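Local coordinates for protein myosin-I heavy chain (Dictyostelium discoideum, PDB 5EJY) that works as an actin-based motor with ATPase activity in early phagocytosis and adhesion, the piece described here being a MyTH4-FERM module of its tail, at residues 53-58 against 96-101; 215-220 against 262-267; 291-296 against 492-497. All blocks are in the same frame, centred on the assembly; numbering follows the deposited sequence.

Contact 1: residues 53-58 against 96-101; sequences AEQTKV and LAIESL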
loop_
_atom_site.group_PDB
_atom_site.type_symbol
_atom_site.label_atom_id
_atom_site.label_comp_id
_atom_site.label_asym_id
_atom_site.label_seq_id
_atom_site.Cartn_x
_atom_site.Cartn_y
_atom_site.Cartn_z
ATOM N N ALA A 53 -12.660 26.892 20.827
ATOM C CA ALA A 53 -13.788 27.519 20.148
ATOM C C ALA A 53 -13.880 27.135 18.671
ATOM O O ALA A 53 -14.978 27.044 18.114
ATOM C CB ALA A 53 -13.723 29.029 20.297
ATOM N N GLU A 54 -12.729 26.926 18.034
ATOM C CA GLU A 54 -12.709 26.534 16.626
ATOM C C GLU A 54 -13.279 25.132 16.423
ATOM O O GLU A 54 -13.929 24.871 15.417
ATOM C CB GLU A 54 -11.290 26.624 16.044
ATOM C CG GLU A 54 -11.104 25.903 14.706
ATOM C CD GLU A 54 -11.675 26.671 13.525
ATOM O OE1 GLU A 54 -12.085 27.839 13.711
ATOM O OE2 GLU A 54 -11.704 26.107 12.407
ATOM N N GLN A 55 -13.025 24.230 17.367
ATOM C CA GLN A 55 -13.541 22.870 17.255
ATOM C C GLN A 55 -15.039 22.837 17.500
ATOM O O GLN A 55 -15.749 21.999 16.943
ATOM C CB GLN A 55 -12.821 21.908 18.199
ATOM C CG GLN A 55 -11.460 21.459 17.674
ATOM C CD GLN A 55 -10.729 20.539 18.626
ATOM O OE1 GLN A 55 -11.236 19.478 18.999
ATOM N NE2 GLN A 55 -9.524 20.940 19.029
ATOM N N THR A 56 -15.520 23.751 18.337
ATOM C CA THR A 56 -16.955 23.878 18.547
ATOM C C THR A 56 -17.614 24.285 17.235
ATOM O O THR A 56 -18.629 23.717 16.836
ATOM C CB THR A 56 -17.274 24.927 19.629
ATOM O OG1 THR A 56 -16.702 24.517 20.875
ATOM C CG2 THR A 56 -18.775 25.091 19.791
ATOM N N LYS A 57 -17.023 25.266 16.557
ATOM C CA LYS A 57 -17.555 25.746 15.288
ATOM C C LYS A 57 -17.538 24.655 14.220
ATOM O O LYS A 57 -18.494 24.493 13.462
ATOM C CB LYS A 57 -16.750 26.952 14.785
ATOM C CG LYS A 57 -17.225 27.465 13.426
ATOM C CD LYS A 57 -16.329 28.580 12.873
ATOM C CE LYS A 57 -14.980 28.044 12.388
ATOM N NZ LYS A 57 -15.069 27.295 11.095
ATOM N N VAL A 58 -16.439 23.916 14.154
ATOM C CA VAL A 58 -16.324 22.830 13.187
ATOM C C VAL A 58 -17.329 21.696 13.470
ATOM O O VAL A 58 -17.873 21.091 12.548
ATOM C CB VAL A 58 -14.889 22.277 13.158
ATOM C CG1 VAL A 58 -14.825 20.987 12.322
ATOM C CG2 VAL A 58 -13.923 23.335 12.605
ATOM N N LEU A 96 -10.078 12.441 11.320
ATOM C CA LEU A 96 -8.828 11.688 11.242
ATOM C C LEU A 96 -7.672 12.523 11.805
ATOM O O LEU A 96 -6.829 12.014 12.547
ATOM C CB LEU A 96 -8.531 11.240 9.799
ATOM C CG LEU A 96 -7.247 10.416 9.623
ATOM C CD1 LEU A 96 -7.300 9.124 10.469
ATOM C CD2 LEU A 96 -6.980 10.074 8.139
ATOM N N ALA A 97 -7.653 13.807 11.462
ATOM C CA ALA A 97 -6.568 14.700 11.850
ATOM C C ALA A 97 -6.689 15.265 13.268
ATOM O O ALA A 97 -5.682 15.618 13.890
ATOM C CB ALA A 97 -6.442 15.852 10.825
ATOM N N ILE A 98 -7.918 15.367 13.769
ATOM C CA ILE A 98 -8.177 16.019 15.055
ATOM C C ILE A 98 -8.847 15.025 16.002
ATOM O O ILE A 98 -10.064 14.830 15.963
ATOM C CB ILE A 98 -9.056 17.298 14.877
ATOM C CG1 ILE A 98 -8.434 18.244 13.835
ATOM C CG2 ILE A 98 -9.229 18.037 16.196
ATOM C CD1 ILE A 98 -9.439 19.229 13.214
ATOM N N GLU A 99 -8.047 14.383 16.845
ATOM C CA GLU A 99 -8.551 13.269 17.641
ATOM C C GLU A 99 -9.675 13.720 18.556
ATOM O O GLU A 99 -10.563 12.938 18.912
ATOM C CB GLU A 99 -7.435 12.648 18.482
ATOM C CG GLU A 99 -7.811 11.285 19.029
ATOM C CD GLU A 99 -7.093 10.948 20.315
ATOM O OE1 GLU A 99 -5.862 10.733 20.267
ATOM O OE2 GLU A 99 -7.765 10.907 21.373
ATOM N N SER A 100 -9.639 14.988 18.938
ATOM C CA SER A 100 -10.609 15.493 19.898
ATOM C C SER A 100 -11.965 15.814 19.269
ATOM O O SER A 100 -12.865 16.286 19.958
ATOM C CB SER A 100 -10.041 16.712 20.642
ATOM O OG SER A 100 -9.661 17.727 19.733
ATOM N N LEU A 101 -12.110 15.568 17.965
ATOM C CA LEU A 101 -13.402 15.702 17.310
ATOM C C LEU A 101 -14.028 14.335 16.994
ATOM O O LEU A 101 -15.132 14.260 16.495
ATOM C CB LEU A 101 -13.287 16.522 16.022
ATOM C CG LEU A 101 -13.275 18.050 16.156
ATOM C CD1 LEU A 101 -12.923 18.685 14.841
ATOM C CD2 LEU A 101 -14.639 18.560 16.642
#

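Contact 2: residues 215-220 against 262-267; sequences LHIDSA and DKLCDV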
loop_
_atom_site.group_PDB
_atom_site.type_symbol
_atom_site.label_atom_id
_atom_site.label_comp_id
_atom_site.label_asym_id
_atom_site.label_seq_id
_atom_site.Cartn_x
_atom_site.Cartn_y
_atom_site.Cartn_z
ATOM N N LEU A 215 -7.059 -8.641 -6.264
ATOM C CA LEU A 215 -7.304 -8.954 -4.860
ATOM C C LEU A 215 -8.535 -8.212 -4.354
ATOM O O LEU A 215 -8.769 -7.053 -4.709
ATOM C CB LEU A 215 -6.108 -8.578 -3.981
ATOM C CG LEU A 215 -4.756 -9.280 -4.131
ATOM C CD1 LEU A 215 -3.719 -8.615 -3.201
ATOM C CD2 LEU A 215 -4.868 -10.789 -3.848
ATOM N N HIS A 216 -9.320 -8.883 -3.525
ATOM C CA HIS A 216 -10.412 -8.224 -2.825
ATOM C C HIS A 216 -9.956 -7.924 -1.409
ATOM O O HIS A 216 -9.609 -8.836 -0.650
ATOM C CB HIS A 216 -11.678 -9.093 -2.829
ATOM C CG HIS A 216 -12.311 -9.211 -4.180
ATOM N ND1 HIS A 216 -11.971 -10.200 -5.078
ATOM C CD2 HIS A 216 -13.234 -8.440 -4.803
ATOM C CE1 HIS A 216 -12.668 -10.041 -6.190
ATOM N NE2 HIS A 216 -13.440 -8.979 -6.049
ATOM N N ILE A 217 -9.942 -6.641 -1.059
ATOM C CA ILE A 217 -9.447 -6.222 0.246
ATOM C C ILE A 217 -10.454 -5.356 1.001
ATOM O O ILE A 217 -11.508 -4.978 0.463
ATOM C CB ILE A 217 -8.097 -5.430 0.121
ATOM C CG1 ILE A 217 -8.300 -4.085 -0.582
ATOM C CG2 ILE A 217 -7.056 -6.248 -0.652
ATOM C CD1 ILE A 217 -7.004 -3.224 -0.629
ATOM N N ASP A 218 -10.127 -5.040 2.251
ATOM C CA ASP A 218 -10.917 -4.068 2.993
ATOM C C ASP A 218 -10.078 -2.882 3.437
ATOM O O ASP A 218 -8.860 -2.823 3.159
ATOM C CB ASP A 218 -11.745 -4.707 4.139
ATOM C CG ASP A 218 -10.902 -5.179 5.321
ATOM O OD1 ASP A 218 -9.732 -4.775 5.477
ATOM O OD2 ASP A 218 -11.439 -5.974 6.133
ATOM N N SER A 219 -10.725 -1.917 4.090
ATOM C CA SER A 219 -10.035 -0.674 4.457
ATOM C C SER A 219 -8.797 -0.893 5.320
ATOM O O SER A 219 -7.860 -0.086 5.283
ATOM C CB SER A 219 -11.001 0.250 5.210
ATOM O OG SER A 219 -12.132 0.518 4.396
ATOM N N ALA A 220 -8.800 -1.965 6.107
ATOM C CA ALA A 220 -7.715 -2.231 7.064
ATOM C C ALA A 220 -6.633 -3.162 6.521
ATOM O O ALA A 220 -5.673 -3.465 7.225
ATOM C CB ALA A 220 -8.279 -2.809 8.348
ATOM N N ASP A 262 1.517 -0.848 6.590
ATOM C CA ASP A 262 0.809 0.208 5.867
ATOM C C ASP A 262 -0.413 -0.369 5.132
ATOM O O ASP A 262 -0.415 -1.536 4.727
ATOM C CB ASP A 262 1.727 0.890 4.865
ATOM C CG ASP A 262 2.596 1.971 5.498
ATOM O OD1 ASP A 262 2.618 2.113 6.732
ATOM O OD2 ASP A 262 3.263 2.679 4.738
ATOM N N LYS A 263 -1.444 0.449 4.965
ATOM C CA LYS A 263 -2.714 -0.014 4.388
ATOM C C LYS A 263 -2.750 0.267 2.894
ATOM O O LYS A 263 -2.488 1.389 2.468
ATOM C CB LYS A 263 -3.892 0.699 5.054
ATOM C CG LYS A 263 -4.291 0.130 6.426
ATOM C CD LYS A 263 -3.241 0.430 7.469
ATOM C CE LYS A 263 -3.524 -0.324 8.777
ATOM N NZ LYS A 263 -2.403 -0.033 9.755
ATOM N N LEU A 264 -3.080 -0.739 2.095
ATOM C CA LEU A 264 -3.137 -0.511 0.652
ATOM C C LEU A 264 -4.172 0.537 0.278
ATOM O O LEU A 264 -3.970 1.275 -0.677
ATOM C CB LEU A 264 -3.378 -1.804 -0.138
ATOM C CG LEU A 264 -2.347 -2.931 -0.015
ATOM C CD1 LEU A 264 -2.623 -4.019 -1.069
ATOM C CD2 LEU A 264 -0.934 -2.415 -0.150
ATOM N N CYS A 265 -5.286 0.608 1.013
ATOM C CA CYS A 265 -6.265 1.658 0.724
ATOM C C CYS A 265 -5.706 3.079 0.916
ATOM O O CYS A 265 -6.138 4.012 0.227
ATOM C CB CYS A 265 -7.550 1.464 1.533
ATOM S SG CYS A 265 -8.574 0.103 0.913
ATOM N N ASP A 266 -4.758 3.248 1.831
ATOM C CA ASP A 266 -4.103 4.553 1.976
ATOM C C ASP A 266 -3.331 4.918 0.695
ATOM O O ASP A 266 -3.223 6.092 0.326
ATOM C CB ASP A 266 -3.147 4.573 3.184
ATOM C CG ASP A 266 -3.879 4.752 4.516
ATOM O OD1 ASP A 266 -5.056 5.167 4.507
ATOM O OD2 ASP A 266 -3.263 4.488 5.576
ATOM N N VAL A 267 -2.794 3.917 0.010
ATOM C CA VAL A 267 -2.095 4.189 -1.250
ATOM C C VAL A 267 -3.097 4.690 -2.293
ATOM O O VAL A 267 -2.833 5.666 -2.991
ATOM C CB VAL A 267 -1.324 2.945 -1.767
ATOM C CG1 VAL A 267 -0.650 3.238 -3.113
ATOM C CG2 VAL A 267 -0.277 2.519 -0.744
HETATM O O HOH W 1 -6.052 -1.184 3.074
#

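Contact 3: residues 291-296 against 492-497; sequences KKLFFD and KEYSLY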
loop_
_atom_site.group_PDB
_atom_site.type_symbol
_atom_site.label_atom_id
_atom_site.label_comp_id
_atom_site.label_asym_id
_atom_site.label_seq_id
_atom_site.Cartn_x
_atom_site.Cartn_y
_atom_site.Cartn_z
ATOM N N LYS A 291 10.115 -9.095 -5.657
ATOM C CA LYS A 291 10.913 -9.709 -4.606
ATOM C C LYS A 291 11.808 -8.676 -3.954
ATOM O O LYS A 291 12.653 -8.070 -4.620
ATOM C CB LYS A 291 11.761 -10.870 -5.128
ATOM C CG LYS A 291 12.445 -11.630 -3.997
ATOM C CD LYS A 291 13.051 -12.945 -4.477
ATOM C CE LYS A 291 13.679 -13.694 -3.318
ATOM N NZ LYS A 291 14.055 -15.086 -3.691
ATOM N N LYS A 292 11.622 -8.491 -2.652
ATOM C CA LYS A 292 12.349 -7.457 -1.915
ATOM C C LYS A 292 13.554 -8.034 -1.176
ATOM O O LYS A 292 14.645 -7.442 -1.158
ATOM C CB LYS A 292 11.411 -6.797 -0.893
ATOM C CG LYS A 292 12.069 -5.691 -0.034
ATOM C CD LYS A 292 11.017 -5.047 0.884
ATOM C CE LYS A 292 11.628 -3.983 1.802
ATOM N NZ LYS A 292 10.545 -3.435 2.683
ATOM N N LEU A 293 13.341 -9.180 -0.539
ATOM C CA LEU A 293 14.326 -9.732 0.394
ATOM C C LEU A 293 14.837 -11.078 -0.096
ATOM O O LEU A 293 14.062 -11.910 -0.570
ATOM C CB LEU A 293 13.698 -9.878 1.783
ATOM C CG LEU A 293 13.343 -8.549 2.461
ATOM C CD1 LEU A 293 12.264 -8.729 3.510
ATOM C CD2 LEU A 293 14.598 -7.929 3.070
ATOM N N PHE A 294 16.146 -11.284 0.003
ATOM C CA PHE A 294 16.754 -12.513 -0.489
ATOM C C PHE A 294 17.359 -13.330 0.643
ATOM O O PHE A 294 18.526 -13.168 0.986
ATOM C CB PHE A 294 17.785 -12.186 -1.566
ATOM C CG PHE A 294 17.177 -11.552 -2.780
ATOM C CD1 PHE A 294 16.867 -10.202 -2.789
ATOM C CD2 PHE A 294 16.868 -12.314 -3.889
ATOM C CE1 PHE A 294 16.289 -9.623 -3.896
ATOM C CE2 PHE A 294 16.288 -11.745 -5.001
ATOM C CZ PHE A 294 16.000 -10.407 -5.014
ATOM N N PHE A 295 16.549 -14.214 1.216
ATOM C CA PHE A 295 16.961 -15.014 2.363
ATOM C C PHE A 295 17.422 -16.402 1.922
ATOM O O PHE A 295 16.846 -17.006 1.010
ATOM C CB PHE A 295 15.812 -15.144 3.360
ATOM C CG PHE A 295 15.415 -13.845 4.009
ATOM C CD1 PHE A 295 16.346 -12.840 4.214
ATOM C CD2 PHE A 295 14.110 -13.636 4.431
ATOM C CE1 PHE A 295 15.980 -11.647 4.822
ATOM C CE2 PHE A 295 13.744 -12.446 5.040
ATOM C CZ PHE A 295 14.682 -11.455 5.235
ATOM N N ASP A 296 18.469 -16.903 2.565
ATOM C CA ASP A 296 18.941 -18.248 2.274
ATOM C C ASP A 296 18.221 -19.246 3.174
ATOM O O ASP A 296 18.840 -19.925 3.990
ATOM C CB ASP A 296 20.470 -18.347 2.403
ATOM C CG ASP A 296 21.003 -17.796 3.718
ATOM O OD1 ASP A 296 20.262 -17.113 4.461
ATOM O OD2 ASP A 296 22.195 -18.038 4.005
ATOM N N LYS A 492 17.167 -3.155 8.339
ATOM C CA LYS A 492 16.534 -3.742 9.515
ATOM C C LYS A 492 16.102 -5.200 9.314
ATOM O O LYS A 492 16.277 -6.030 10.210
ATOM C CB LYS A 492 15.349 -2.881 9.964
ATOM C CG LYS A 492 15.784 -1.495 10.453
ATOM C CD LYS A 492 14.610 -0.692 10.979
ATOM C CE LYS A 492 15.066 0.374 11.966
ATOM N NZ LYS A 492 15.885 1.423 11.320
ATOM N N GLU A 493 15.532 -5.515 8.150
ATOM C CA GLU A 493 15.062 -6.875 7.893
ATOM C C GLU A 493 16.190 -7.897 7.713
ATOM O O GLU A 493 16.097 -9.025 8.202
ATOM C CB GLU A 493 14.137 -6.904 6.674
ATOM C CG GLU A 493 12.867 -6.097 6.850
ATOM C CD GLU A 493 11.798 -6.859 7.614
ATOM O OE1 GLU A 493 12.133 -7.865 8.279
ATOM O OE2 GLU A 493 10.618 -6.457 7.533
ATOM N N TYR A 494 17.245 -7.532 6.991
ATOM C CA TYR A 494 18.385 -8.444 6.893
ATOM C C TYR A 494 19.014 -8.638 8.270
ATOM O O TYR A 494 19.370 -9.756 8.639
ATOM C CB TYR A 494 19.431 -7.957 5.890
ATOM C CG TYR A 494 19.081 -8.302 4.465
ATOM C CD1 TYR A 494 19.028 -9.630 4.042
ATOM C CD2 TYR A 494 18.784 -7.306 3.550
ATOM C CE1 TYR A 494 18.691 -9.951 2.729
ATOM C CE2 TYR A 494 18.454 -7.615 2.244
ATOM C CZ TYR A 494 18.405 -8.934 1.841
ATOM O OH TYR A 494 18.084 -9.211 0.542
ATOM N N SER A 495 19.124 -7.557 9.037
ATOM C CA SER A 495 19.730 -7.644 10.365
ATOM C C SER A 495 18.949 -8.592 11.277
ATOM O O SER A 495 19.535 -9.443 11.947
ATOM C CB SER A 495 19.863 -6.264 11.001
ATOM O OG SER A 495 20.763 -5.458 10.247
ATOM N N LEU A 496 17.625 -8.450 11.279
ATOM C CA LEU A 496 16.759 -9.290 12.098
ATOM C C LEU A 496 16.851 -10.751 11.667
ATOM O O LEU A 496 17.022 -11.641 12.498
ATOM C CB LEU A 496 15.310 -8.804 12.009
ATOM C CG LEU A 496 14.245 -9.619 12.743
ATOM C CD1 LEU A 496 14.453 -9.533 14.246
ATOM C CD2 LEU A 496 12.854 -9.132 12.366
ATOM N N TYR A 497 16.729 -10.993 10.363
ATOM C CA TYR A 497 16.884 -12.335 9.829
ATOM C C TYR A 497 18.184 -12.963 10.317
ATOM O O TYR A 497 18.175 -14.068 10.856
ATOM C CB TYR A 497 16.849 -12.326 8.303
ATOM C CG TYR A 497 17.133 -13.668 7.671
ATOM C CD1 TYR A 497 16.169 -14.673 7.656
ATOM C CD2 TYR A 497 18.358 -13.930 7.077
ATOM C CE1 TYR A 497 16.432 -15.898 7.073
ATOM C CE2 TYR A 497 18.625 -15.150 6.489
ATOM C CZ TYR A 497 17.662 -16.131 6.493
ATOM O OH TYR A 497 17.928 -17.347 5.900
#

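Contact 1: residues 53-58 against 96-101
Gln55, in the first turn of helix 53-70, stretches across to Ser100 in the short connection that follows helix 81-97. The polar part is compact: Ser100 OG donates to Gln55 OE1 at 2.5 Å, a very short bond whose exact length should be read with caution. Beyond CG the glutamine runs extended (chi2 178°), which carries its amide to the hydroxyl. Its NE2 is bonded to Asp52, just ahead of the helix, which is consistent with OE1 being the end turned to Ser100. Van der Waals contacts flank this bond. Ile98 CG2 lies 3.8 Å from Gln55 CD, the two side chains sliding past each other in opposite directions. Leu101 puts one methyl, CD2, 3.6 Å from the carbonyl Gln55 O. Its other methyl, CD1, forms an apolar pair with Val58 CG1 at 3.9 Å, one helical turn further along. The connection itself is a tight turn, with Leu101 N bonded to Ile98 O at 3.0 Å. With Gln55 replaced by an alanine, the Ser100 hydroxyl would probably lose this acceptor, and a gap would open beside Ile98 and Leu101. The contact sets the start of helix 53-70 against the turn joining helix 81-97 to helix 102-112 in the helical bundle of the MyTH4 domain.

Contact 2: residues 215-220 against 262-267
Lys263 lays the inner half of its side chain over two successive backbone carbonyls, those of Ser219 and Ala220. Its CB stands 4.1 Å from Ser219 O, and CG faces both, 3.8 Å from Ser219 O and 3.9 Å from Ala220 O. A bend at chi2 (70°) then turns the chain, and CE passes Ala220 O at 4.1 Å. The ammonium group ends among carbonyl oxygens: NZ is hydrogen-bonded to the backbone O of Asn180, Thr261 and Ala182, so its buried charge is met by main-chain acceptors. Two of these follow or end helix 161-180 of the MyTH4 domain, and Asp218 reaches the same helix through a salt bridge with Arg176.

Both segments belong to the ubiquitin-like first lobe of the FERM domain, a beta-grasp fold. Residues 215-220 carry edge strand 212-217 into the loop before helix 223-233, and residues 262-267 open helix 264-277.

Beside the lysine, Cys265 fills the angle where the strand gives way to the loop. Its SG rests 3.7 Å from Asp218 O and is also close to Ser219 CA and the end of Ile217. That isoleucine directs CD1 at the start of the helix, 3.9 Å from Leu264 CB, the two side chains crossing at about a right angle. Next to this apolar patch, water 1 accepts a bond from Cys265 N at 2.8 Å. It can also donate to Asp218 O at 3.3 Å, though it has more acceptors in reach than protons to give. Within the loop, Ala220 N makes a weak bond to Asp218 OD1.

Contact 3: residues 291-296 against 492-497
Phe295 and Tyr497 lie ring on ring at the centre, an offset stack with planes 8° apart and centroids separated by 4.1 Å. The two side chains run past each other in opposite directions, so Phe295 CB sits over the tyrosine face while Tyr497 CB lies off-centre over the phenylalanine. Leu293 CB rests on the opposite face of Phe295, toward its rim. Tyr494 completes the aromatic cluster, its CD1 meeting the edge of Phe295 at 3.7 Å from CE1. Over one face of Tyr494 lies Leu293 CD2, 4.2 Å from the ring centroid in a CH-pi contact. That methyl also touches Glu493 CB at 3.8 Å.

Further out, both tyrosine hydroxyls bind the linker. Tyr494 OH accepts from Phe294 N (2.9 Å, 158° at the hydrogen) and is also bonded to Ser410 OG, so this largely enclosed oxygen has two hydrogen-bonding partners. Tyr497, its CG anti to the backbone N (chi1 175°), extends to the polar edge of the contact, where its OH donates to Asp296 OD1 at 2.8 Å, meeting that oxygen on its anti side and well out of the carboxylate plane. Residues 291-296 lead from the last strand of the ubiquitin-like lobe toward the central helical lobe, and helix 484-499 is the C-terminal helix of the third, PH-like lobe: the cluster is an interlobe junction of the FERM cloverleaf.

In the fold
The contacts follow one another along both chain and molecule. Contact 1 belongs to the MyTH4 domain, whereas contacts 2 and 3 belong to the FERM domain. Contact 2 lies nearest the middle, about 7 Å from the centre of the chain. Its centre is about 27 Å from that of contact 1 and about 24 Å from that of contact 3. Contacts 1 and 3 are about 43 Å apart, centre to centre, on opposite sides of the chain's centre. None touches another, although the nearest atoms of contacts 1 and 2 come within about 6 Å. Contact 2, internal to the ubiquitin-like lobe, borders helix 161-180 of the MyTH4 domain, whereas contact 3 joins lobes within FERM.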